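Local coordinates for conserved uncharacterized protein (predicted phosphoesterase COG0622) (Streptococcus pneumoniae, PDB 3CK2) that is uncharacterised but probably hydrolyses phosphoesters, as a two-manganese member of the calcineurin-like phosphoesterase superfamily, at residues 8-13 / 143-148; 126-131 / 155-160. One frame throughout, in Å; residues are numbered along the deposited sequence.

Interaction 1 of 2, residues 8-13 / 143-148; sequences TIIVMS and CLYARV
In the six-stranded mixed sheet of this calcineurin-like phosphoesterase fold, strand 8-12 and strand 145-148 run side by side and antiparallel, with Ile9 facing Val148, Ile10 facing Arg147 and Val11 facing Ala146. The short axes approach to 4.8 Å at 165°, and four backbone hydrogen bonds fix the register. Ile9 and Val148 form a hydrogen-bonded pair, Ile9 N giving to Val148 O at 2.9 Å and Val148 N giving back to Ile9 O. Val11 and Ala146 form the next such pair, with 2.8 Å from Val11 N to Ala146 O. At the non-hydrogen-bonded pair between them, CA-H...O contacts fill in, Arg147 CA lying 3.4 Å from Ile9 O.

Side chains alternate between the faces. On the Ile9, Val11, Ala146 and Val148 face, CG1 of Ile9 comes to 3.6 Å from CB of Val148, the two side chains lying alongside and pointing the same way; Val11 and Ala146 continue this face onto Pro130. On the other face, CD1 of Ile10 meets the CB and CG of Arg147, and CG2 of Ile10 approaches the Tyr145 ring obliquely, 3.8 Å from CD1. Val11 O lies 3.3 Å from CB of Tyr145, near the plane of the ring and at its edge. The phenol OH bonds with Tyr29 and His164. Arg147 extends from CA through CD, its CG 3.8 Å from CG2 of Thr8, before bending at chi3; its NH2 forms a salt bridge with Asp158. Because the backbone bonds are reciprocal, they hold strand 8-12 in register as it leads through Ser13 to Asp14 and His16, both manganese ligands, and the pairing probably helps to position that end of the metal site.

Interaction 2 of 2, residues 126-131 / 155-160; sequences LFLNPG and FKVDFL. With SRT (S,R meso-tartaric acid), chain F.
Two backbone carbonyl oxygens lie at the rim of one aromatic ring: Asn129 O is in the plane of the Phe159 ring, 3.4 Å from CE1, and Pro130 O is near that plane, 3.6 Å from CD1. An electronegative oxygen at the edge meets the slightly positive ring hydrogens, so the approach is probably mildly favourable. Leu128 reaches the same ring from an oblique direction, its CD1 3.7 Å from CZ, and that methyl also touches CG1 of Val157.

Leu126 meets the other ring differently. Its CB sits over one face of Phe155, 4.1 Å from the centroid and 24° off the normal, a CH-pi contact offset toward the rim. With CG anti to the backbone N (chi1 174°), Leu126 carries CD2 forward to CG of Phe155 and, more loosely, to CG2 of Val157.

No hydrogen bond joins the segments, and their strand axes, 9.2 Å apart at 13°, show why: strand 126-130 belongs to one sheet and strand 155-160 to the other, and the buried side chains interdigitate between the two layers of the sandwich. Strand 145-150 shares this interface, Val148 touching both Leu126 and Leu128. Asn129 OD1 accepts from Gly131 N at 2.9 Å, closing an Asx turn. Lys156, pointing from the opposite side of its strand, donates from NZ to O1 of meso-tartaric acid at 2.7 Å and forms a long, weak salt bridge with Asp158 OD2, while Asp158 OD1 also bonds with Ser171.

The centres of interactions 1 and 2 lie about 7 Å apart, and their segments alternate along the chain: 8-13, 126-131, 143-148, 155-160. Interaction 1 pairs neighbouring strands within the six-stranded sheet, whereas interaction 2 spans from strand 154-160 of that sheet to strand 125-130 of the five-stranded one. Strands 145-150 and 154-160 are antiparallel neighbours, joined by a probable hydrogen bond from Leu160 N to Tyr145 O. The contacts thus cover in-sheet pairing and sheet-to-sheet packing of one sandwich, with the tartrate site on the outer face of the six-stranded sheet.

Interaction 1 of 2, residues 8-13 / 143-148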
loop_
_atom_site.group_PDB
_atom_site.type_symbol
_atom_site.label_atom_id
_atom_site.label_comp_id
_atom_site.label_asym_id
_atom_site.label_seq_id
_atom_site.Cartn_x
_atom_site.Cartn_y
_atom_site.Cartn_z
ATOM N N THR A 8 -4.903 2.577 11.987
ATOM C CA THR A 8 -3.695 3.006 11.325
ATOM C C THR A 8 -3.191 1.814 10.514
ATOM O O THR A 8 -3.097 0.698 11.026
ATOM C CB THR A 8 -2.609 3.456 12.318
ATOM O OG1 THR A 8 -3.108 4.545 13.085
ATOM C CG2 THR A 8 -1.310 3.856 11.575
ATOM N N ILE A 9 -2.911 2.051 9.236
ATOM C CA ILE A 9 -2.284 1.031 8.413
ATOM C C ILE A 9 -0.988 1.598 7.846
ATOM O O ILE A 9 -0.826 2.823 7.695
ATOM C CB ILE A 9 -3.254 0.483 7.289
ATOM C CG1 ILE A 9 -3.589 1.578 6.257
ATOM C CG2 ILE A 9 -4.527 -0.186 7.928
ATOM C CD1 ILE A 9 -4.280 1.049 5.010
ATOM N N ILE A 10 -0.055 0.685 7.622
ATOM C CA ILE A 10 1.255 0.957 7.020
ATOM C C ILE A 10 1.301 0.201 5.703
ATOM O O ILE A 10 0.990 -1.013 5.662
ATOM C CB ILE A 10 2.463 0.545 7.959
ATOM C CG1 ILE A 10 2.453 1.377 9.264
ATOM C CG2 ILE A 10 3.824 0.741 7.210
ATOM C CD1 ILE A 10 2.673 2.965 9.043
ATOM N N VAL A 11 1.618 0.938 4.628
ATOM C CA VAL A 11 1.623 0.417 3.262
ATOM C C VAL A 11 2.984 0.699 2.629
ATOM O O VAL A 11 3.428 1.853 2.629
ATOM C CB VAL A 11 0.505 1.086 2.407
ATOM C CG1 VAL A 11 0.369 0.374 1.049
ATOM C CG2 VAL A 11 -0.833 1.093 3.174
HETATM N N MSE A 12 3.632 -0.336 2.084
HETATM C CA MSE A 12 4.856 -0.157 1.274
HETATM C C MSE A 12 4.785 -0.994 -0.002
HETATM O O MSE A 12 3.843 -1.718 -0.211
HETATM C CB MSE A 12 6.110 -0.502 2.091
HETATM C CG MSE A 12 6.147 -1.952 2.496
HETATM SE SE MSE A 12 7.724 -2.457 3.515
HETATM C CE MSE A 12 6.885 -3.912 4.505
ATOM N N SER A 13 5.782 -0.866 -0.864
ATOM C CA SER A 13 5.752 -1.471 -2.183
ATOM C C SER A 13 7.042 -1.294 -2.912
ATOM O O SER A 13 7.752 -0.306 -2.716
ATOM C CB SER A 13 4.644 -0.844 -3.047
ATOM O OG SER A 13 4.360 -1.622 -4.193
ATOM N N CYS A 143 12.870 7.665 -1.438
ATOM C CA CYS A 143 12.232 6.385 -1.134
ATOM C C CYS A 143 11.172 6.625 -0.059
ATOM O O CYS A 143 11.423 7.319 0.957
ATOM C CB CYS A 143 13.270 5.394 -0.638
ATOM S SG CYS A 143 14.470 4.872 -1.860
ATOM N N LEU A 144 9.978 6.084 -0.305
ATOM C CA LEU A 144 8.821 6.358 0.530
ATOM C C LEU A 144 7.992 5.128 0.739
ATOM O O LEU A 144 8.009 4.211 -0.073
ATOM C CB LEU A 144 7.950 7.449 -0.111
ATOM C CG LEU A 144 8.481 8.902 -0.245
ATOM C CD1 LEU A 144 7.524 9.720 -1.102
ATOM C CD2 LEU A 144 8.707 9.604 1.104
ATOM N N TYR A 145 7.315 5.109 1.885
ATOM C CA TYR A 145 6.136 4.296 2.125
ATOM C C TYR A 145 5.053 5.214 2.725
ATOM O O TYR A 145 5.253 6.424 2.878
ATOM C CB TYR A 145 6.457 3.094 3.019
ATOM C CG TYR A 145 6.886 3.394 4.434
ATOM C CD1 TYR A 145 5.979 3.276 5.478
ATOM C CD2 TYR A 145 8.222 3.757 4.744
ATOM C CE1 TYR A 145 6.361 3.514 6.786
ATOM C CE2 TYR A 145 8.613 3.983 6.040
ATOM C CZ TYR A 145 7.675 3.875 7.069
ATOM O OH TYR A 145 7.993 4.133 8.394
ATOM N N ALA A 146 3.904 4.641 3.041
ATOM C CA ALA A 146 2.718 5.417 3.443
ATOM C C ALA A 146 2.098 4.905 4.751
ATOM O O ALA A 146 2.105 3.709 5.062
ATOM C CB ALA A 146 1.645 5.453 2.280
ATOM N N ARG A 147 1.604 5.862 5.514
ATOM C CA ARG A 147 0.737 5.646 6.673
ATOM C C ARG A 147 -0.660 6.217 6.391
ATOM O O ARG A 147 -0.786 7.383 5.991
ATOM C CB ARG A 147 1.317 6.332 7.900
ATOM C CG ARG A 147 0.474 6.111 9.131
ATOM C CD ARG A 147 1.065 6.788 10.347
ATOM N NE ARG A 147 1.147 8.232 10.137
ATOM C CZ ARG A 147 1.997 9.053 10.765
ATOM N NH1 ARG A 147 2.864 8.598 11.654
ATOM N NH2 ARG A 147 1.995 10.340 10.488
ATOM N N VAL A 148 -1.692 5.405 6.582
ATOM C CA VAL A 148 -3.073 5.882 6.505
ATOM C C VAL A 148 -3.747 5.789 7.893
ATOM O O VAL A 148 -3.713 4.736 8.532
ATOM C CB VAL A 148 -3.936 5.110 5.441
ATOM C CG1 VAL A 148 -5.328 5.790 5.279
ATOM C CG2 VAL A 148 -3.193 4.989 4.086
#

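Interaction 2 of 2, residues 126-131 / 155-160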
loop_
_atom_site.group_PDB
_atom_site.type_symbol
_atom_site.label_atom_id
_atom_site.label_comp_id
_atom_site.label_asym_id
_atom_site.label_seq_id
_atom_site.Cartn_x
_atom_site.Cartn_y
_atom_site.Cartn_z
ATOM N N LEU A 126 -10.666 5.691 -1.441
ATOM C CA LEU A 126 -9.263 6.093 -1.408
ATOM C C LEU A 126 -8.408 5.106 -2.208
ATOM O O LEU A 126 -8.398 3.889 -1.903
ATOM C CB LEU A 126 -8.750 6.130 0.028
ATOM C CG LEU A 126 -7.260 6.406 0.241
ATOM C CD1 LEU A 126 -6.880 7.807 -0.233
ATOM C CD2 LEU A 126 -6.886 6.176 1.694
ATOM N N PHE A 127 -7.720 5.637 -3.233
ATOM C CA PHE A 127 -6.696 4.916 -3.986
ATOM C C PHE A 127 -5.315 5.430 -3.568
ATOM O O PHE A 127 -5.056 6.633 -3.575
ATOM C CB PHE A 127 -6.871 5.096 -5.502
ATOM C CG PHE A 127 -8.149 4.487 -6.049
ATOM C CD1 PHE A 127 -8.138 3.235 -6.667
ATOM C CD2 PHE A 127 -9.346 5.165 -5.951
ATOM C CE1 PHE A 127 -9.312 2.682 -7.162
ATOM C CE2 PHE A 127 -10.520 4.610 -6.449
ATOM C CZ PHE A 127 -10.495 3.358 -7.035
ATOM N N LEU A 128 -4.431 4.501 -3.226
ATOM C CA LEU A 128 -3.122 4.829 -2.683
ATOM C C LEU A 128 -2.046 3.942 -3.274
ATOM O O LEU A 128 -2.145 2.706 -3.231
ATOM C CB LEU A 128 -3.109 4.675 -1.149
ATOM C CG LEU A 128 -1.787 4.872 -0.388
ATOM C CD1 LEU A 128 -1.376 6.359 -0.383
ATOM C CD2 LEU A 128 -1.982 4.388 1.015
ATOM N N ASN A 129 -1.020 4.607 -3.808
ATOM C CA ASN A 129 0.263 3.995 -4.091
ATOM C C ASN A 129 1.202 4.592 -3.064
ATOM O O ASN A 129 1.344 5.834 -2.979
ATOM C CB ASN A 129 0.710 4.304 -5.527
ATOM C CG ASN A 129 1.948 3.500 -5.946
ATOM O OD1 ASN A 129 2.885 3.338 -5.173
ATOM N ND2 ASN A 129 1.950 3.008 -7.178
ATOM N N PRO A 130 1.846 3.736 -2.262
ATOM C CA PRO A 130 2.725 4.307 -1.239
ATOM C C PRO A 130 4.036 4.910 -1.782
ATOM O O PRO A 130 4.789 5.430 -1.004
ATOM C CB PRO A 130 3.024 3.090 -0.346
ATOM C CG PRO A 130 3.013 1.940 -1.304
ATOM C CD PRO A 130 1.862 2.254 -2.231
ATOM N N GLY A 131 4.262 4.853 -3.102
ATOM C CA GLY A 131 5.563 5.050 -3.714
ATOM C C GLY A 131 6.380 3.777 -3.716
ATOM O O GLY A 131 5.901 2.701 -3.313
ATOM N N PHE A 155 -10.004 9.888 6.032
ATOM C CA PHE A 155 -8.732 9.218 5.754
ATOM C C PHE A 155 -7.625 10.281 5.832
ATOM O O PHE A 155 -7.717 11.333 5.192
ATOM C CB PHE A 155 -8.656 8.653 4.335
ATOM C CG PHE A 155 -9.683 7.627 4.013
ATOM C CD1 PHE A 155 -9.728 6.423 4.704
ATOM C CD2 PHE A 155 -10.576 7.832 2.962
ATOM C CE1 PHE A 155 -10.653 5.453 4.371
ATOM C CE2 PHE A 155 -11.524 6.858 2.634
ATOM C CZ PHE A 155 -11.555 5.670 3.329
ATOM N N LYS A 156 -6.571 9.997 6.594
ATOM C CA LYS A 156 -5.407 10.878 6.645
ATOM C C LYS A 156 -4.234 10.090 6.076
ATOM O O LYS A 156 -3.937 9.013 6.564
ATOM C CB LYS A 156 -5.128 11.353 8.087
ATOM C CG LYS A 156 -3.816 12.168 8.249
ATOM C CD LYS A 156 -3.787 13.439 7.343
ATOM C CE LYS A 156 -2.411 14.083 7.284
ATOM N NZ LYS A 156 -1.871 14.218 8.661
ATOM N N VAL A 157 -3.607 10.603 5.016
ATOM C CA VAL A 157 -2.430 9.956 4.405
ATOM C C VAL A 157 -1.146 10.781 4.574
ATOM O O VAL A 157 -1.094 11.961 4.238
ATOM C CB VAL A 157 -2.658 9.689 2.900
ATOM C CG1 VAL A 157 -1.414 9.025 2.271
ATOM C CG2 VAL A 157 -3.996 8.889 2.679
ATOM N N ASP A 158 -0.126 10.150 5.142
ATOM C CA ASP A 158 1.219 10.717 5.194
ATOM C C ASP A 158 2.174 9.800 4.489
ATOM O O ASP A 158 2.054 8.582 4.583
ATOM C CB ASP A 158 1.683 10.856 6.623
ATOM C CG ASP A 158 0.977 11.973 7.355
ATOM O OD1 ASP A 158 1.097 13.170 6.976
ATOM O OD2 ASP A 158 0.262 11.627 8.293
ATOM N N PHE A 159 3.128 10.387 3.779
ATOM C CA PHE A 159 4.214 9.611 3.208
ATOM C C PHE A 159 5.475 9.740 4.055
ATOM O O PHE A 159 5.801 10.804 4.512
ATOM C CB PHE A 159 4.439 10.013 1.753
ATOM C CG PHE A 159 3.282 9.665 0.863
ATOM C CD1 PHE A 159 3.244 8.468 0.203
ATOM C CD2 PHE A 159 2.229 10.547 0.702
ATOM C CE1 PHE A 159 2.185 8.178 -0.604
ATOM C CE2 PHE A 159 1.171 10.253 -0.123
ATOM C CZ PHE A 159 1.144 9.064 -0.764
ATOM N N LEU A 160 6.145 8.606 4.274
ATOM C CA LEU A 160 7.217 8.483 5.264
ATOM C C LEU A 160 8.481 8.055 4.570
ATOM O O LEU A 160 8.452 7.320 3.587
ATOM C CB LEU A 160 6.858 7.467 6.350
ATOM C CG LEU A 160 6.022 7.880 7.585
ATOM C CD1 LEU A 160 4.857 8.742 7.271
ATOM C CD2 LEU A 160 5.566 6.608 8.280
HETATM O O1 SRT F . -0.542 16.613 8.566
HETATM O O11 SRT F . 0.914 18.006 7.664
HETATM C C1 SRT F . 0.636 16.975 8.328
HETATM C C2 SRT F . 1.762 16.115 8.841
HETATM O O2 SRT F . 1.509 14.782 8.402
HETATM C C3 SRT F . 1.888 16.063 10.377
HETATM O O3 SRT F . 1.228 17.185 10.984
HETATM C C4 SRT F . 3.334 15.977 10.836
HETATM O O4 SRT F . 3.564 15.810 12.058
HETATM O O41 SRT F . 4.278 16.039 10.011
#